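Long-range contacts in ricin B lectin (Clostridium thermocellum, PDB 3VSF), which acts as an exo-beta-1,3-galactanase, combining a family 43 glycoside hydrolase propeller with a galactose-binding, ricin-type beta-trefoil module of family CBM13: residues A[148-153]-A[161-166]; A[370-375]-A[389-394]; A[39-44]-A[343-348]; A[55-60]-A[85-90]. All coordinates share one frame; numbering follows the deposited sequence.

Contact 1 (A[148-153]-A[161-166]); sequences AAVAYS and TYIRSF
V150 packs between two side chains of the 161-166 strand. Its CG1 lies 4.0 Å from I163 CD1, and its CG2 is 3.8 Å from F166 CE2, at the edge of the phenyl ring and near its plane. With CG1 anti to the backbone N (chi1 -171°), the two methyls spread to these separate partners. I163 crosses Y152 at about a right angle, its CG1 level with the ring plane at the edge and its CD1 3.4 Å from Y152 CD2. T161 OG1 lies over one face of the same ring, toward its rim. On the other side of the sheet A149 CB touches Y162, 3.8 Å from CE2, while V150 O stands above that ring; the Y162 hydroxyl is bonded to E111. Main-chain bonds pair A148 with F166 in both directions. Farther along, I163 N donates to V150 O (2.9 Å) whereas V150 N donates to R164 O (3.2 Å). Two consecutive residues thus face one, consistent with a beta bulge at I163 and R164. Beyond it T161 N meets Y152 O in a nearly straight bond (174°). These antiparallel strands form the hairpin at one edge of the second four-stranded propeller blade. Strand 161-166 is outermost in that blade, and strand 131-138 flanks 147-153 on its other side, where V132, W134 and M135 touch V150, F166 and A149.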
loop_
_atom_site.group_PDB
_atom_site.type_symbol
_atom_site.label_atom_id
_atom_site.label_comp_id
_atom_site.label_asym_id
_atom_site.label_seq_id
_atom_site.Cartn_x
_atom_site.Cartn_y
_atom_site.Cartn_z
ATOM N N ALA A 148 4.605 9.337 -23.300
ATOM C CA ALA A 148 3.445 8.539 -22.928
ATOM C C ALA A 148 2.888 7.833 -24.156
ATOM O O ALA A 148 3.126 8.256 -25.287
ATOM C CB ALA A 148 2.381 9.417 -22.293
ATOM N N ALA A 149 2.152 6.750 -23.931
ATOM C CA ALA A 149 1.532 6.009 -25.023
ATOM C C ALA A 149 0.060 5.760 -24.717
ATOM O O ALA A 149 -0.336 5.694 -23.554
ATOM C CB ALA A 149 2.261 4.698 -25.258
ATOM N N VAL A 150 -0.748 5.628 -25.764
ATOM C CA VAL A 150 -2.186 5.472 -25.593
ATOM C C VAL A 150 -2.745 4.319 -26.423
ATOM O O VAL A 150 -2.226 3.996 -27.490
ATOM C CB VAL A 150 -2.936 6.766 -25.967
ATOM C CG1 VAL A 150 -4.400 6.669 -25.568
ATOM C CG2 VAL A 150 -2.284 7.969 -25.305
ATOM N N ALA A 151 -3.808 3.703 -25.916
ATOM C CA ALA A 151 -4.517 2.647 -26.626
ATOM C C ALA A 151 -5.960 2.622 -26.139
ATOM O O ALA A 151 -6.317 3.355 -25.218
ATOM C CB ALA A 151 -3.851 1.305 -26.388
ATOM N N TYR A 152 -6.791 1.789 -26.756
ATOM C CA TYR A 152 -8.186 1.683 -26.336
ATOM C C TYR A 152 -8.892 0.466 -26.923
ATOM O O TYR A 152 -8.412 -0.149 -27.876
ATOM C CB TYR A 152 -8.956 2.962 -26.680
ATOM C CG TYR A 152 -9.198 3.163 -28.158
ATOM C CD1 TYR A 152 -10.448 2.927 -28.716
ATOM C CD2 TYR A 152 -8.177 3.589 -28.997
ATOM C CE1 TYR A 152 -10.675 3.111 -30.067
ATOM C CE2 TYR A 152 -8.394 3.774 -30.350
ATOM C CZ TYR A 152 -9.644 3.533 -30.878
ATOM O OH TYR A 152 -9.861 3.717 -32.224
ATOM N N SER A 153 -10.036 0.128 -26.339
ATOM C CA SER A 153 -10.824 -1.016 -26.775
ATOM C C SER A 153 -12.280 -0.843 -26.359
ATOM O O SER A 153 -12.577 -0.149 -25.387
ATOM C CB SER A 153 -10.261 -2.308 -26.181
ATOM O OG SER A 153 -11.065 -3.423 -26.523
ATOM N N THR A 161 -6.274 -1.521 -29.242
ATOM C CA THR A 161 -5.651 -1.007 -30.456
ATOM C C THR A 161 -4.735 0.167 -30.123
ATOM O O THR A 161 -5.192 1.218 -29.674
ATOM C CB THR A 161 -6.701 -0.564 -31.497
ATOM O OG1 THR A 161 -7.299 0.672 -31.089
ATOM C CG2 THR A 161 -7.783 -1.624 -31.650
ATOM N N TYR A 162 -3.438 -0.023 -30.338
ATOM C CA TYR A 162 -2.456 1.011 -30.040
ATOM C C TYR A 162 -2.679 2.238 -30.917
ATOM O O TYR A 162 -3.025 2.118 -32.092
ATOM C CB TYR A 162 -1.040 0.469 -30.235
ATOM C CG TYR A 162 0.052 1.423 -29.810
ATOM C CD1 TYR A 162 0.676 2.251 -30.733
ATOM C CD2 TYR A 162 0.460 1.495 -28.485
ATOM C CE1 TYR A 162 1.675 3.123 -30.349
ATOM C CE2 TYR A 162 1.458 2.364 -28.090
ATOM C CZ TYR A 162 2.063 3.175 -29.026
ATOM O OH TYR A 162 3.058 4.043 -28.639
ATOM N N ILE A 163 -2.485 3.420 -30.340
ATOM C CA ILE A 163 -2.683 4.666 -31.071
ATOM C C ILE A 163 -1.355 5.315 -31.445
ATOM O O ILE A 163 -0.942 5.279 -32.603
ATOM C CB ILE A 163 -3.524 5.670 -30.262
ATOM C CG1 ILE A 163 -4.895 5.077 -29.931
ATOM C CG2 ILE A 163 -3.687 6.970 -31.030
ATOM C CD1 ILE A 163 -5.816 6.042 -29.216
ATOM N N ARG A 164 -0.690 5.904 -30.458
ATOM C CA ARG A 164 0.553 6.624 -30.700
ATOM C C ARG A 164 1.324 6.859 -29.407
ATOM O O ARG A 164 0.783 6.709 -28.311
ATOM C CB ARG A 164 0.261 7.971 -31.360
ATOM C CG ARG A 164 -0.779 8.785 -30.612
ATOM C CD ARG A 164 -0.427 10.261 -30.569
ATOM N NE ARG A 164 -1.361 11.007 -29.732
ATOM C CZ ARG A 164 -1.210 12.283 -29.393
ATOM N NH1 ARG A 164 -0.154 12.963 -29.819
ATOM N NH2 ARG A 164 -2.114 12.877 -28.626
ATOM N N SER A 165 2.591 7.230 -29.546
ATOM C CA SER A 165 3.412 7.621 -28.409
ATOM C C SER A 165 3.889 9.052 -28.621
ATOM O O SER A 165 4.155 9.461 -29.751
ATOM C CB SER A 165 4.603 6.675 -28.253
ATOM O OG SER A 165 5.409 6.667 -29.417
ATOM N N PHE A 166 3.991 9.815 -27.539
ATOM C CA PHE A 166 4.293 11.235 -27.655
ATOM C C PHE A 166 4.673 11.858 -26.319
ATOM O O PHE A 166 4.314 11.349 -25.257
ATOM C CB PHE A 166 3.077 11.975 -28.212
ATOM C CG PHE A 166 1.897 11.979 -27.282
ATOM C CD1 PHE A 166 1.616 13.088 -26.502
ATOM C CD2 PHE A 166 1.080 10.866 -27.173
ATOM C CE1 PHE A 166 0.534 13.092 -25.639
ATOM C CE2 PHE A 166 -0.002 10.862 -26.313
ATOM C CZ PHE A 166 -0.274 11.978 -25.545
#

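Contact 2 (A[370-375]-A[389-394]); sequences SGKVLD and QWTDNG
S370 OG is gripped by several groups. It donates to Q389 OE1 at 2.6 Å, approaching from above the amide carbonyl plane, and accepts from K372 N at 3.1 Å, which closes an ST turn; N367 ND2 is a further partner. Q389 extends straight beyond CG to reach the hydroxyl, and its NE2 is bonded to E476 O, so both ends of the amide are held. K372 crosses this amide, with CG 3.8 Å from Q389 CD. A bend at chi2 (-69°) then carries the lysine past the T391 backbone, CD standing 3.4 Å from T391 N, and its NZ ends on T475 O. T391 OG1 is bonded to D477. Beneath these side chains V373 and W390 form an antiparallel hydrogen-bonded pair, with V373 N donating to W390 O at 2.7 Å and W390 N returning to V373 O at 2.9 Å. D375 runs beside W390 in the same direction, OD2 3.6 Å from W390 CB. The segments belong to a beta-trefoil hairpin, and L374 O and T391 O are bonded to W400 and Q398 of a ricin-type QxW motif. In sequence D375 and N393 match D422 and N440 of the next repeat, which bind galactose, consistent with a related pocket.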
loop_
_atom_site.group_PDB
_atom_site.type_symbol
_atom_site.label_atom_id
_atom_site.label_comp_id
_atom_site.label_asym_id
_atom_site.label_seq_id
_atom_site.Cartn_x
_atom_site.Cartn_y
_atom_site.Cartn_z
ATOM N N SER A 370 -0.562 -6.472 40.330
ATOM C CA SER A 370 -1.788 -5.686 40.439
ATOM C C SER A 370 -3.045 -6.531 40.266
ATOM O O SER A 370 -4.086 -6.235 40.850
ATOM C CB SER A 370 -1.788 -4.553 39.412
ATOM O OG SER A 370 -1.857 -5.063 38.092
ATOM N N GLY A 371 -2.943 -7.581 39.459
ATOM C CA GLY A 371 -4.095 -8.406 39.145
ATOM C C GLY A 371 -4.925 -7.788 38.036
ATOM O O GLY A 371 -5.947 -8.339 37.628
ATOM N N LYS A 372 -4.482 -6.632 37.553
ATOM C CA LYS A 372 -5.145 -5.951 36.447
ATOM C C LYS A 372 -4.692 -6.550 35.118
ATOM O O LYS A 372 -3.678 -7.244 35.056
ATOM C CB LYS A 372 -4.837 -4.453 36.481
ATOM C CG LYS A 372 -5.291 -3.744 37.748
ATOM C CD LYS A 372 -6.806 -3.662 37.829
ATOM C CE LYS A 372 -7.257 -2.849 39.033
ATOM N NZ LYS A 372 -6.842 -3.471 40.321
ATOM N N VAL A 373 -5.446 -6.280 34.057
ATOM C CA VAL A 373 -5.134 -6.836 32.744
ATOM C C VAL A 373 -4.739 -5.760 31.737
ATOM O O VAL A 373 -5.097 -4.592 31.887
ATOM C CB VAL A 373 -6.315 -7.642 32.175
ATOM C CG1 VAL A 373 -6.674 -8.786 33.112
ATOM C CG2 VAL A 373 -7.514 -6.736 31.945
ATOM N N LEU A 374 -4.001 -6.166 30.708
ATOM C CA LEU A 374 -3.557 -5.245 29.670
ATOM C C LEU A 374 -4.756 -4.681 28.916
ATOM O O LEU A 374 -5.628 -5.428 28.471
ATOM C CB LEU A 374 -2.606 -5.946 28.701
ATOM C CG LEU A 374 -1.679 -5.021 27.912
ATOM C CD1 LEU A 374 -0.789 -4.242 28.866
ATOM C CD2 LEU A 374 -0.844 -5.810 26.918
ATOM N N ASP A 375 -4.792 -3.360 28.773
ATOM C CA ASP A 375 -5.943 -2.687 28.185
ATOM C C ASP A 375 -5.515 -1.424 27.443
ATOM O O ASP A 375 -4.358 -1.010 27.519
ATOM C CB ASP A 375 -6.956 -2.337 29.281
ATOM C CG ASP A 375 -8.265 -1.808 28.727
ATOM O OD1 ASP A 375 -8.703 -2.294 27.666
ATOM O OD2 ASP A 375 -8.858 -0.904 29.355
ATOM N N GLN A 389 -3.226 -0.571 32.356
ATOM C CA GLN A 389 -3.784 -1.740 33.021
ATOM C C GLN A 389 -5.167 -1.394 33.555
ATOM O O GLN A 389 -5.408 -0.268 33.991
ATOM C CB GLN A 389 -2.882 -2.204 34.166
ATOM C CG GLN A 389 -2.879 -1.276 35.372
ATOM C CD GLN A 389 -2.192 -1.888 36.577
ATOM O OE1 GLN A 389 -1.621 -2.974 36.493
ATOM N NE2 GLN A 389 -2.247 -1.193 37.706
ATOM N N TRP A 390 -6.077 -2.360 33.514
ATOM C CA TRP A 390 -7.435 -2.132 33.989
ATOM C C TRP A 390 -8.024 -3.405 34.583
ATOM O O TRP A 390 -7.504 -4.499 34.368
ATOM C CB TRP A 390 -8.321 -1.622 32.853
ATOM C CG TRP A 390 -9.505 -0.839 33.326
ATOM C CD1 TRP A 390 -10.745 -1.323 33.626
ATOM C CD2 TRP A 390 -9.560 0.574 33.554
ATOM N NE1 TRP A 390 -11.568 -0.300 34.027
ATOM C CE2 TRP A 390 -10.865 0.876 33.992
ATOM C CE3 TRP A 390 -8.632 1.613 33.431
ATOM C CZ2 TRP A 390 -11.265 2.172 34.307
ATOM C CZ3 TRP A 390 -9.032 2.899 33.743
ATOM C CH2 TRP A 390 -10.336 3.168 34.176
ATOM N N THR A 391 -9.112 -3.253 35.330
ATOM C CA THR A 391 -9.773 -4.389 35.958
ATOM C C THR A 391 -10.396 -5.304 34.910
ATOM O O THR A 391 -11.028 -4.837 33.962
ATOM C CB THR A 391 -10.865 -3.932 36.943
ATOM O OG1 THR A 391 -10.291 -3.072 37.935
ATOM C CG2 THR A 391 -11.503 -5.132 37.626
ATOM N N ASP A 392 -10.211 -6.609 35.086
ATOM C CA ASP A 392 -10.781 -7.595 34.179
ATOM C C ASP A 392 -12.295 -7.431 34.103
ATOM O O ASP A 392 -13.015 -7.826 35.020
ATOM C CB ASP A 392 -10.428 -9.010 34.643
ATOM C CG ASP A 392 -10.808 -10.072 33.628
ATOM O OD1 ASP A 392 -11.731 -9.829 32.822
ATOM O OD2 ASP A 392 -10.183 -11.154 33.639
ATOM N N ASN A 393 -12.773 -6.845 33.011
ATOM C CA ASN A 393 -14.204 -6.631 32.825
ATOM C C ASN A 393 -14.744 -7.325 31.575
ATOM O O ASN A 393 -15.840 -7.017 31.109
ATOM C CB ASN A 393 -14.527 -5.134 32.788
ATOM C CG ASN A 393 -13.927 -4.435 31.585
ATOM O OD1 ASN A 393 -13.018 -4.957 30.938
ATOM N ND2 ASN A 393 -14.428 -3.244 31.281
ATOM N N GLY A 394 -13.963 -8.260 31.043
ATOM C CA GLY A 394 -14.371 -9.038 29.885
ATOM C C GLY A 394 -14.691 -8.196 28.664
ATOM O O GLY A 394 -15.485 -8.601 27.812
#

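Contact 3 (A[39-44]-A[343-348]); sequences EGVIVN and SVKIDA
I42 reaches from the 41-43 strand across to I346. Its CB lies 3.9 Å from V344 O, the acceptor of its own backbone N, and CG1 passes only slightly farther from the same oxygen. With the chain extended at chi2 (178°), CD1 ends 3.5 Å from I346 CD1, the two isoleucines crossing at a slant. W325 and F48 also touch I42. On the same face N44 ND2 meets V344 CG2 at 3.8 Å, while its OD1 is bonded to W325 N. On the opposite face the contacts are looser: V41 sends CG1 to S343 CB (4.1 Å) and CG2 to K345 CG, lying roughly perpendicular to the lysine, whose bent chain leads its ammonium away. Between the faces I42 and V344 form a hydrogen-bonded pair, I42 N to V344 O at 2.7 Å and V344 N to I42 O at 2.9 Å. I346 N donates to G40 O in a nearly straight bond (170°), tying down the inverse gamma turn centred on G40. The start of the modelled chain thereby becomes an edge strand of a small antiparallel sheet. Strand 343-347 is its middle member and 352-355 the other edge, with I353 against V344 and I346, while strand 322-330 of the last propeller blade touches I42 and N44.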
loop_
_atom_site.group_PDB
_atom_site.type_symbol
_atom_site.label_atom_id
_atom_site.label_comp_id
_atom_site.label_asym_id
_atom_site.label_seq_id
_atom_site.Cartn_x
_atom_site.Cartn_y
_atom_site.Cartn_z
ATOM N N GLU A 39 -11.784 -18.667 1.822
ATOM C CA GLU A 39 -10.393 -18.399 2.168
ATOM C C GLU A 39 -9.818 -17.290 1.290
ATOM O O GLU A 39 -8.820 -17.489 0.595
ATOM C CB GLU A 39 -9.554 -19.672 2.033
ATOM C CG GLU A 39 -8.143 -19.558 2.589
ATOM C CD GLU A 39 -7.320 -20.809 2.352
ATOM O OE1 GLU A 39 -6.174 -20.872 2.845
ATOM O OE2 GLU A 39 -7.818 -21.731 1.672
ATOM N N GLY A 40 -10.456 -16.125 1.322
ATOM C CA GLY A 40 -10.001 -14.985 0.546
ATOM C C GLY A 40 -8.814 -14.297 1.191
ATOM O O GLY A 40 -8.898 -13.133 1.585
ATOM N N VAL A 41 -7.702 -15.019 1.295
ATOM C CA VAL A 41 -6.510 -14.502 1.955
ATOM C C VAL A 41 -5.321 -14.412 1.001
ATOM O O VAL A 41 -5.050 -15.339 0.239
ATOM C CB VAL A 41 -6.125 -15.368 3.171
ATOM C CG1 VAL A 41 -4.823 -14.878 3.785
ATOM C CG2 VAL A 41 -7.246 -15.359 4.199
ATOM N N ILE A 42 -4.616 -13.285 1.056
ATOM C CA ILE A 42 -3.462 -13.048 0.199
ATOM C C ILE A 42 -2.173 -13.030 1.014
ATOM O O ILE A 42 -2.144 -12.516 2.130
ATOM C CB ILE A 42 -3.586 -11.707 -0.543
ATOM C CG1 ILE A 42 -4.937 -11.611 -1.255
ATOM C CG2 ILE A 42 -2.446 -11.537 -1.528
ATOM C CD1 ILE A 42 -5.149 -10.299 -1.975
ATOM N N VAL A 43 -1.109 -13.589 0.448
ATOM C CA VAL A 43 0.190 -13.603 1.109
ATOM C C VAL A 43 1.160 -12.650 0.416
ATOM O O VAL A 43 1.613 -12.916 -0.694
ATOM C CB VAL A 43 0.801 -15.015 1.124
ATOM C CG1 VAL A 43 2.114 -15.016 1.892
ATOM C CG2 VAL A 43 -0.178 -16.007 1.732
ATOM N N ASN A 44 1.473 -11.541 1.077
ATOM C CA ASN A 44 2.379 -10.545 0.514
ATOM C C ASN A 44 3.812 -11.050 0.402
ATOM O O ASN A 44 4.187 -12.034 1.041
ATOM C CB ASN A 44 2.337 -9.253 1.331
ATOM C CG ASN A 44 1.003 -8.540 1.224
ATOM O OD1 ASN A 44 0.356 -8.565 0.178
ATOM N ND2 ASN A 44 0.586 -7.900 2.310
ATOM N N SER A 343 -0.196 -11.260 5.909
ATOM C CA SER A 343 -1.324 -11.897 5.240
ATOM C C SER A 343 -2.555 -11.001 5.339
ATOM O O SER A 343 -2.875 -10.490 6.412
ATOM C CB SER A 343 -1.616 -13.266 5.856
ATOM O OG SER A 343 -0.506 -14.137 5.720
ATOM N N VAL A 344 -3.240 -10.810 4.217
ATOM C CA VAL A 344 -4.395 -9.922 4.170
ATOM C C VAL A 344 -5.663 -10.662 3.756
ATOM O O VAL A 344 -5.653 -11.443 2.808
ATOM C CB VAL A 344 -4.159 -8.750 3.194
ATOM C CG1 VAL A 344 -5.413 -7.897 3.069
ATOM C CG2 VAL A 344 -2.977 -7.911 3.649
ATOM N N LYS A 345 -6.754 -10.412 4.474
ATOM C CA LYS A 345 -8.042 -11.003 4.130
ATOM C C LYS A 345 -8.911 -9.984 3.400
ATOM O O LYS A 345 -9.026 -8.835 3.826
ATOM C CB LYS A 345 -8.763 -11.507 5.379
ATOM C CG LYS A 345 -10.007 -12.328 5.077
ATOM C CD LYS A 345 -11.223 -11.804 5.825
ATOM C CE LYS A 345 -12.465 -12.611 5.483
ATOM N NZ LYS A 345 -13.678 -12.086 6.169
ATOM N N ILE A 346 -9.520 -10.412 2.299
ATOM C CA ILE A 346 -10.347 -9.522 1.492
ATOM C C ILE A 346 -11.720 -10.121 1.201
ATOM O O ILE A 346 -11.831 -11.274 0.786
ATOM C CB ILE A 346 -9.663 -9.178 0.154
ATOM C CG1 ILE A 346 -8.309 -8.513 0.400
ATOM C CG2 ILE A 346 -10.555 -8.277 -0.685
ATOM C CD1 ILE A 346 -7.608 -8.072 -0.867
ATOM N N ASP A 347 -12.763 -9.328 1.428
ATOM C CA ASP A 347 -14.120 -9.724 1.075
ATOM C C ASP A 347 -14.739 -8.647 0.193
ATOM O O ASP A 347 -15.430 -7.752 0.680
ATOM C CB ASP A 347 -14.968 -9.938 2.332
ATOM C CG ASP A 347 -16.263 -10.677 2.044
ATOM O OD1 ASP A 347 -16.239 -11.633 1.239
ATOM O OD2 ASP A 347 -17.307 -10.303 2.620
ATOM N N ALA A 348 -14.478 -8.737 -1.109
ATOM C CA ALA A 348 -14.912 -7.722 -2.063
ATOM C C ALA A 348 -16.413 -7.455 -1.996
ATOM O O ALA A 348 -16.862 -6.330 -2.219
ATOM C CB ALA A 348 -14.503 -8.117 -3.477
#

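Contact 4 (A[55-60]-A[85-90]); sequences VIHAHG and GVSCYR
In the first propeller blade, Y89 of the third strand, 83-91, meets I56, H57 and A58 of the loop that leads into the blade's first strand, 61-66. Y89 carries most of the contact. I56 CG2 sits over one face of its ring, 3.6 Å from the centroid, a CH-pi contact. The two side chains slide past each other in opposite directions, and I56 CG1 comes 4.0 Å from Y89 CE2. A58 CB approaches the same ring more loosely, 4.3 Å from CE1. At the far end of the Y89 side chain, the backbone N of H57 donates to Y89 OH over 3.2 Å in a nearly straight bond (169°). The H57 ring stands close by because its CG is placed between the backbone N and the carbonyl carbon (chi1 46°). Y89 therefore turns its edge to the imidazole face, a T-shaped pair with centroids 5.9 Å apart and planes at 86°, and its hydroxyl lies over that face. Y76 of the neighbouring strand 69-77 makes a second edge-to-face pair with H57. On the same strand as Y89, S87 OG is bonded to E102 of strand 98-105. The loop is tied to the last blade too, since Y323 OH is bonded to both I56 O and A58 N. In this buried setting the H57 amide gives the phenol oxygen a donor and so positions the hydroxyl, while the I56 methyl covers one ring face and limits the tilt of Y89 from that side; Y99 is a further ring neighbour.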
loop_
_atom_site.group_PDB
_atom_site.type_symbol
_atom_site.label_atom_id
_atom_site.label_comp_id
_atom_site.label_asym_id
_atom_site.label_seq_id
_atom_site.Cartn_x
_atom_site.Cartn_y
_atom_site.Cartn_z
ATOM N N VAL A 55 1.938 -18.314 -12.379
ATOM C CA VAL A 55 2.336 -17.054 -11.763
ATOM C C VAL A 55 1.803 -15.846 -12.531
ATOM O O VAL A 55 2.050 -15.698 -13.728
ATOM C CB VAL A 55 3.870 -16.950 -11.640
ATOM C CG1 VAL A 55 4.541 -17.386 -12.937
ATOM C CG2 VAL A 55 4.279 -15.536 -11.263
ATOM N N ILE A 56 1.067 -14.988 -11.833
ATOM C CA ILE A 56 0.548 -13.760 -12.424
ATOM C C ILE A 56 1.689 -12.797 -12.747
ATOM O O ILE A 56 2.545 -12.535 -11.904
ATOM C CB ILE A 56 -0.459 -13.065 -11.484
ATOM C CG1 ILE A 56 -1.671 -13.967 -11.240
ATOM C CG2 ILE A 56 -0.895 -11.725 -12.058
ATOM C CD1 ILE A 56 -2.714 -13.361 -10.324
ATOM N N HIS A 57 1.697 -12.278 -13.971
ATOM C CA HIS A 57 2.726 -11.335 -14.400
ATOM C C HIS A 57 2.127 -9.999 -14.830
ATOM O O HIS A 57 1.942 -9.744 -16.020
ATOM C CB HIS A 57 3.574 -11.929 -15.529
ATOM C CG HIS A 57 2.774 -12.581 -16.613
ATOM N ND1 HIS A 57 2.548 -11.986 -17.836
ATOM C CD2 HIS A 57 2.146 -13.781 -16.658
ATOM C CE1 HIS A 57 1.817 -12.790 -18.586
ATOM N NE2 HIS A 57 1.558 -13.885 -17.895
ATOM N N ALA A 58 1.826 -9.149 -13.853
ATOM C CA ALA A 58 1.261 -7.830 -14.122
ATOM C C ALA A 58 1.998 -6.753 -13.331
ATOM O O ALA A 58 1.401 -6.042 -12.523
ATOM C CB ALA A 58 -0.224 -7.812 -13.797
ATOM N N HIS A 59 3.298 -6.638 -13.578
ATOM C CA HIS A 59 4.145 -5.709 -12.844
ATOM C C HIS A 59 3.830 -4.255 -13.185
ATOM O O HIS A 59 3.430 -3.945 -14.308
ATOM C CB HIS A 59 5.615 -6.017 -13.119
ATOM C CG HIS A 59 5.969 -7.461 -12.943
ATOM N ND1 HIS A 59 5.209 -8.324 -12.182
ATOM C CD2 HIS A 59 6.992 -8.198 -13.437
ATOM C CE1 HIS A 59 5.752 -9.527 -12.209
ATOM N NE2 HIS A 59 6.836 -9.478 -12.964
ATOM N N GLY A 60 4.014 -3.371 -12.209
ATOM C CA GLY A 60 3.700 -1.962 -12.378
ATOM C C GLY A 60 2.272 -1.768 -12.845
ATOM O O GLY A 60 1.943 -0.769 -13.482
ATOM N N GLY A 85 4.266 -8.055 -23.417
ATOM C CA GLY A 85 2.823 -7.904 -23.462
ATOM C C GLY A 85 2.243 -7.266 -22.214
ATOM O O GLY A 85 2.863 -7.277 -21.150
ATOM N N VAL A 86 1.051 -6.697 -22.350
ATOM C CA VAL A 86 0.340 -6.123 -21.215
ATOM C C VAL A 86 -0.799 -7.048 -20.806
ATOM O O VAL A 86 -1.890 -6.997 -21.374
ATOM C CB VAL A 86 -0.219 -4.726 -21.541
ATOM C CG1 VAL A 86 -1.035 -4.193 -20.372
ATOM C CG2 VAL A 86 0.911 -3.771 -21.885
ATOM N N SER A 87 -0.533 -7.897 -19.819
ATOM C CA SER A 87 -1.486 -8.915 -19.397
ATOM C C SER A 87 -2.738 -8.319 -18.762
ATOM O O SER A 87 -2.749 -7.163 -18.342
ATOM C CB SER A 87 -0.822 -9.893 -18.427
ATOM O OG SER A 87 0.360 -10.437 -18.987
ATOM N N CYS A 88 -3.792 -9.126 -18.699
ATOM C CA CYS A 88 -5.047 -8.709 -18.090
ATOM C C CYS A 88 -5.686 -9.861 -17.326
ATOM O O CYS A 88 -5.962 -10.918 -17.894
ATOM C CB CYS A 88 -6.015 -8.188 -19.152
ATOM S SG CYS A 88 -7.667 -7.815 -18.524
ATOM N N TYR A 89 -5.918 -9.652 -16.035
ATOM C CA TYR A 89 -6.538 -10.670 -15.196
ATOM C C TYR A 89 -7.883 -10.190 -14.662
ATOM O O TYR A 89 -8.046 -9.020 -14.321
ATOM C CB TYR A 89 -5.605 -11.055 -14.047
ATOM C CG TYR A 89 -4.303 -11.677 -14.505
ATOM C CD1 TYR A 89 -3.229 -10.883 -14.883
ATOM C CD2 TYR A 89 -4.151 -13.055 -14.556
ATOM C CE1 TYR A 89 -2.038 -11.447 -15.302
ATOM C CE2 TYR A 89 -2.963 -13.628 -14.971
ATOM C CZ TYR A 89 -1.910 -12.819 -15.342
ATOM O OH TYR A 89 -0.727 -13.385 -15.757
ATOM N N ARG A 90 -8.843 -11.106 -14.592
ATOM C CA ARG A 90 -10.205 -10.770 -14.195
ATOM C C ARG A 90 -10.615 -11.526 -12.935
ATOM O O ARG A 90 -10.224 -12.677 -12.740
ATOM C CB ARG A 90 -11.169 -11.086 -15.340
ATOM C CG ARG A 90 -12.634 -10.854 -15.022
ATOM C CD ARG A 90 -13.508 -11.252 -16.199
ATOM N NE ARG A 90 -13.294 -12.644 -16.588
ATOM C CZ ARG A 90 -14.264 -13.544 -16.723
ATOM N NH1 ARG A 90 -15.525 -13.200 -16.504
ATOM N NH2 ARG A 90 -13.972 -14.787 -17.080
#

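Overall arrangement
Contacts 1, 3 and 4 belong to the propeller and its surroundings, whereas contact 2 lies in the lectin module, its centre 63 Å from that of contact 1. Contacts 1, 2 and 3 include antiparallel strand pairing and are all partly buried. The first two are local hairpins, but contact 3 brings together segments almost 300 residues apart, and the chain between them holds contacts 1 and 4. Contact 4 has no strand pairing and is the buried one, dominated by aromatic packing with an amide-to-phenol bond. Contact 1 adds aromatic and aliphatic packing to its ladder bonds, and contact 3 is mainly aliphatic; contact 2 differs in its polar side-chain bonds. Contacts 1 and 4 serve successive blades, their centres 18 Å apart.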